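Side-chain contacts in putative type I restriction enzyme R protein (Bacteroides fragilis NCTC 9343, PDB 3EVY), which probably cleaves DNA in an ATP-dependent manner as the R subunit of a type I restriction system, this chain being a fragment of its C-terminal region: residues R58-N61 / E62-Y66; E77-R80 / F81-Y84. All coordinates share one frame; numbering follows the deposited sequence.

Contact 1: residues R58-N61 / E62-Y66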
loop_
_atom_site.group_PDB
_atom_site.type_symbol
_atom_site.label_atom_id
_atom_site.label_comp_id
_atom_site.label_asym_id
_atom_site.label_seq_id
_atom_site.Cartn_x
_atom_site.Cartn_y
_atom_site.Cartn_z
ATOM N N ARG A 58 1.068 6.030 3.711
ATOM C CA ARG A 58 0.605 7.306 4.318
ATOM C C ARG A 58 -0.906 7.379 4.328
ATOM O O ARG A 58 -1.517 7.817 5.338
ATOM C CB ARG A 58 1.211 8.503 3.562
ATOM C CG ARG A 58 2.694 8.721 3.870
ATOM C CD ARG A 58 3.348 9.842 3.062
ATOM N NE ARG A 58 2.691 11.132 3.322
ATOM C CZ ARG A 58 3.012 11.963 4.322
ATOM N NH1 ARG A 58 4.005 11.680 5.175
ATOM N NH2 ARG A 58 2.319 13.100 4.460
ATOM N N LEU A 59 -1.531 6.860 3.270
ATOM C CA LEU A 59 -2.962 6.927 3.145
ATOM C C LEU A 59 -3.588 5.878 4.094
ATOM O O LEU A 59 -4.627 6.104 4.749
ATOM C CB LEU A 59 -3.365 6.674 1.683
ATOM C CG LEU A 59 -4.814 6.665 1.233
ATOM C CD1 LEU A 59 -5.591 7.845 1.844
ATOM C CD2 LEU A 59 -4.850 6.783 -0.360
ATOM N N ARG A 60 -2.962 4.727 4.178
ATOM C CA ARG A 60 -3.408 3.721 5.137
ATOM C C ARG A 60 -3.355 4.290 6.574
ATOM O O ARG A 60 -4.264 4.096 7.350
ATOM C CB ARG A 60 -2.589 2.476 5.053
ATOM C CG ARG A 60 -3.192 1.272 5.778
ATOM C CD ARG A 60 -3.050 0.069 4.903
ATOM N NE ARG A 60 -3.530 -1.114 5.549
ATOM C CZ ARG A 60 -4.062 -2.158 4.944
ATOM N NH1 ARG A 60 -4.499 -3.141 5.680
ATOM N NH2 ARG A 60 -4.250 -2.182 3.633
ATOM N N ASN A 61 -2.299 4.990 6.928
ATOM C CA ASN A 61 -2.178 5.531 8.300
ATOM C C ASN A 61 -3.213 6.621 8.539
ATOM O O ASN A 61 -3.765 6.783 9.635
ATOM C CB ASN A 61 -0.739 6.043 8.523
ATOM C CG ASN A 61 0.175 4.922 8.954
ATOM O OD1 ASN A 61 -0.315 3.954 9.541
ATOM N ND2 ASN A 61 1.472 4.988 8.599
ATOM N N GLU A 62 -3.539 7.330 7.471
ATOM C CA GLU A 62 -4.500 8.392 7.471
ATOM C C GLU A 62 -5.913 7.868 7.720
ATOM O O GLU A 62 -6.609 8.374 8.590
ATOM C CB GLU A 62 -4.417 9.120 6.080
ATOM C CG GLU A 62 -5.479 10.162 5.848
ATOM C CD GLU A 62 -5.088 11.254 4.817
ATOM O OE1 GLU A 62 -5.657 12.341 4.937
ATOM O OE2 GLU A 62 -4.268 11.042 3.883
ATOM N N VAL A 63 -6.333 6.832 7.004
ATOM C CA VAL A 63 -7.626 6.170 7.357
ATOM C C VAL A 63 -7.651 5.541 8.732
ATOM O O VAL A 63 -8.690 5.486 9.331
ATOM C CB VAL A 63 -8.157 5.167 6.258
ATOM C CG1 VAL A 63 -8.257 5.899 4.900
ATOM C CG2 VAL A 63 -7.253 3.973 6.169
ATOM N N LYS A 64 -6.514 5.080 9.266
ATOM C CA LYS A 64 -6.541 4.567 10.643
ATOM C C LYS A 64 -6.733 5.703 11.634
ATOM O O LYS A 64 -6.976 5.465 12.831
ATOM C CB LYS A 64 -5.257 3.769 10.977
ATOM C CG LYS A 64 -5.069 2.524 10.114
ATOM C CD LYS A 64 -3.833 1.777 10.451
ATOM C CE LYS A 64 -3.830 0.476 9.708
ATOM N NZ LYS A 64 -2.609 -0.272 10.032
ATOM N N GLY A 65 -6.607 6.924 11.162
ATOM C CA GLY A 65 -6.830 8.045 12.038
ATOM C C GLY A 65 -8.297 8.472 12.193
ATOM O O GLY A 65 -8.584 9.590 12.703
ATOM N N TYR A 66 -9.221 7.598 11.744
ATOM C CA TYR A 66 -10.666 7.812 11.900
ATOM C C TYR A 66 -11.296 6.801 12.868
ATOM O O TYR A 66 -10.966 5.596 12.858
ATOM C CB TYR A 66 -11.443 7.770 10.536
ATOM C CG TYR A 66 -11.153 8.994 9.681
ATOM C CD1 TYR A 66 -10.023 9.047 8.922
ATOM C CD2 TYR A 66 -11.988 10.138 9.742
ATOM C CE1 TYR A 66 -9.729 10.171 8.153
ATOM C CE2 TYR A 66 -11.700 11.266 9.000
ATOM C CZ TYR A 66 -10.596 11.276 8.198
ATOM O OH TYR A 66 -10.301 12.390 7.449
HETATM O O HOH W 1 -0.575 1.476 8.327
#
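Lys64 lies back along the chain against Arg60 and Asn61, the residues four and three places before it. Its CB sits 3.6 Å from Asn61 O. With CG anti to its own carbonyl carbon (chi1 -62°), the chain sets off over the backbone of the preceding turn, and CG comes to 3.3 Å from Arg60 O, the carbonyl oxygen that also accepts the hydrogen bond from Lys64 N at 3.1 Å. CD continues past the same oxygen. CE then meets Arg60 CG at 4.1 Å and approaches the edge of that arginine's guanidinium, near its plane. At the tip, NZ donates to a water at 3.2 Å, and this water in turn donates a hydrogen bond to Asn61 OD1 at 2.8 Å. The ammonium is therefore tied to the asparagine through solvent, while its salt bridge runs to Glu78. The guanidinium of Arg60 pairs with that same carboxylate; one anion thus serves two cations, which probably eases the repulsion between them without cancelling both charges.

Around the helix from this polar side, Val63 N donates to Leu59 O at 2.9 Å. Val63 CG1 and Leu59 CD1 make a loose apolar contact at 4.5 Å, and Glu62 reaches beside the same leucine methyl with OE2. Leu59 leans on Met23 and Glu62 on Leu16, both of helix 12-30, whereas Val63 packs against Phe69 and Leu74 in the following loop.

The i to i+4 backbone bonds of Glu62, Val63 and Lys64 mark the C-terminal part of an alpha-helix, here helix 43-63. A type I beta turn from Val63 to Tyr66 overlaps this last part and takes the chain into the loop that leads to helix 78-91.

Contact 2: residues E77-R80 / F81-Y84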
loop_
_atom_site.group_PDB
_atom_site.type_symbol
_atom_site.label_atom_id
_atom_site.label_comp_id
_atom_site.label_asym_id
_atom_site.label_seq_id
_atom_site.Cartn_x
_atom_site.Cartn_y
_atom_site.Cartn_z
ATOM N N GLU A 77 -4.642 -7.359 3.064
ATOM C CA GLU A 77 -4.824 -7.623 4.481
ATOM C C GLU A 77 -3.694 -6.925 5.251
ATOM O O GLU A 77 -2.624 -6.694 4.688
ATOM C CB GLU A 77 -4.696 -9.150 4.705
ATOM C CG GLU A 77 -5.972 -9.888 4.356
ATOM C CD GLU A 77 -5.883 -11.362 4.677
ATOM O OE1 GLU A 77 -4.777 -11.815 5.054
ATOM O OE2 GLU A 77 -6.925 -12.067 4.533
ATOM N N GLU A 78 -3.924 -6.639 6.544
ATOM C CA GLU A 78 -2.888 -5.981 7.390
ATOM C C GLU A 78 -1.563 -6.696 7.366
ATOM O O GLU A 78 -0.516 -6.066 7.134
ATOM C CB GLU A 78 -3.367 -5.864 8.835
ATOM C CG GLU A 78 -4.281 -4.680 9.035
ATOM C CD GLU A 78 -3.597 -3.331 8.673
ATOM O OE1 GLU A 78 -2.421 -3.080 9.012
ATOM O OE2 GLU A 78 -4.241 -2.547 7.986
ATOM N N GLN A 79 -1.597 -8.024 7.571
ATOM C CA GLN A 79 -0.356 -8.822 7.568
ATOM C C GLN A 79 0.404 -8.777 6.242
ATOM O O GLN A 79 1.633 -8.477 6.209
ATOM C CB GLN A 79 -0.635 -10.265 7.984
ATOM C CG GLN A 79 0.680 -11.092 8.191
ATOM C CD GLN A 79 1.689 -10.398 9.126
ATOM O OE1 GLN A 79 1.394 -10.135 10.301
ATOM N NE2 GLN A 79 2.865 -10.068 8.595
ATOM N N ARG A 80 -0.307 -9.094 5.152
ATOM C CA ARG A 80 0.229 -8.960 3.804
ATOM C C ARG A 80 0.840 -7.552 3.596
ATOM O O ARG A 80 1.952 -7.395 3.045
ATOM C CB ARG A 80 -0.889 -9.212 2.787
ATOM C CG ARG A 80 -0.425 -9.109 1.294
ATOM C CD ARG A 80 0.595 -10.195 0.851
ATOM N NE ARG A 80 0.154 -11.596 0.915
ATOM C CZ ARG A 80 -0.381 -12.270 -0.129
ATOM N NH1 ARG A 80 -0.562 -11.690 -1.326
ATOM N NH2 ARG A 80 -0.741 -13.546 0.005
ATOM N N PHE A 81 0.119 -6.535 4.057
ATOM C CA PHE A 81 0.576 -5.138 3.841
ATOM C C PHE A 81 1.883 -4.952 4.602
ATOM O O PHE A 81 2.801 -4.368 4.078
ATOM C CB PHE A 81 -0.467 -4.155 4.403
ATOM C CG PHE A 81 -0.228 -2.736 3.981
ATOM C CD1 PHE A 81 -0.691 -2.289 2.713
ATOM C CD2 PHE A 81 0.505 -1.860 4.786
ATOM C CE1 PHE A 81 -0.443 -1.013 2.283
ATOM C CE2 PHE A 81 0.729 -0.536 4.353
ATOM C CZ PHE A 81 0.251 -0.119 3.110
ATOM N N ALA A 82 1.915 -5.443 5.859
ATOM C CA ALA A 82 3.171 -5.456 6.672
ATOM C C ALA A 82 4.344 -6.164 6.008
ATOM O O ALA A 82 5.495 -5.745 6.134
ATOM C CB ALA A 82 2.913 -6.065 8.030
ATOM N N ASP A 83 4.066 -7.271 5.322
ATOM C CA ASP A 83 5.086 -7.973 4.547
ATOM C C ASP A 83 5.633 -7.132 3.393
ATOM O O ASP A 83 6.822 -7.098 3.156
ATOM C CB ASP A 83 4.535 -9.327 4.079
ATOM C CG ASP A 83 4.278 -10.299 5.255
ATOM O OD1 ASP A 83 4.890 -10.138 6.329
ATOM O OD2 ASP A 83 3.430 -11.189 5.116
ATOM N N TYR A 84 4.780 -6.405 2.672
ATOM C CA TYR A 84 5.313 -5.448 1.707
ATOM C C TYR A 84 6.126 -4.359 2.434
ATOM O O TYR A 84 7.134 -3.868 1.927
ATOM C CB TYR A 84 4.178 -4.784 0.929
ATOM C CG TYR A 84 3.564 -5.638 -0.180
ATOM C CD1 TYR A 84 4.245 -5.840 -1.403
ATOM C CD2 TYR A 84 2.285 -6.217 -0.020
ATOM C CE1 TYR A 84 3.665 -6.565 -2.426
ATOM C CE2 TYR A 84 1.714 -6.980 -1.043
ATOM C CZ TYR A 84 2.394 -7.141 -2.233
ATOM O OH TYR A 84 1.823 -7.875 -3.270
HETATM O O HOH W 2 -0.511 -9.190 -2.168
HETATM O O HOH W 3 1.768 -12.341 3.749
#
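Gln79 reaches Asp83, one helical turn on, through a weak hydrogen bond from NE2 to OD1 (3.0 Å, 134° at the hydrogen). The bend of the glutamine at chi2 (52°) brings its amide round to the carboxylate, yet the two planes stand 45° apart. The other carboxylate oxygen, OD2, accepts a hydrogen bond from a water that also takes a weak bond from Arg80 NE. A second water serves the far end of the guanidinium: it accepts from Arg80 NH1 at 2.6 Å and lies 2.9 Å from Tyr84 OH, in the plane of both flat groups. Nearer the backbone, the aliphatic part of Arg80 rests against the tyrosine, CG being 3.8 Å from Tyr84 CE2.

The backbone is satisfied in turn. Glu77, at the N-cap position, offers its carbonyl O to Phe81 N at 2.8 Å, and the carbonyls of Glu78, Gln79 and Arg80 accept from Ala82, Asp83 and Tyr84. The Glu78 carboxylate is already taken by two bases of the preceding segment, 58-66.

This first part of helix 78-91 packs Phe81 against Met56 and Leu57 of helix 43-63 and Phe20 of helix 12-30, while Tyr84 packs on Val34 and Val37 of helix 34-38.

Overall arrangement
Both contacts are local and partly buried, and they stand at opposite helix ends: 58-66 runs off the C-terminal part of helix 43-63, 77-84 starts helix 78-91. The two helices follow one another in the chain, and the contacts, with centres about 15 Å apart, are joined through Glu78, the strongest partner of both Arg60 and Lys64. Arg60 also makes a cation-pi contact with Phe81. In contact 1 Leu59, Val63 and the charged Arg60 are buried; in contact 2 the aromatic Phe81 and Tyr84 are, while Gln79, Arg80 and Asp83 make their polar bonds on the more exposed side, partly through waters. Phe20 of helix 12-30 touches both Arg60 and Phe81.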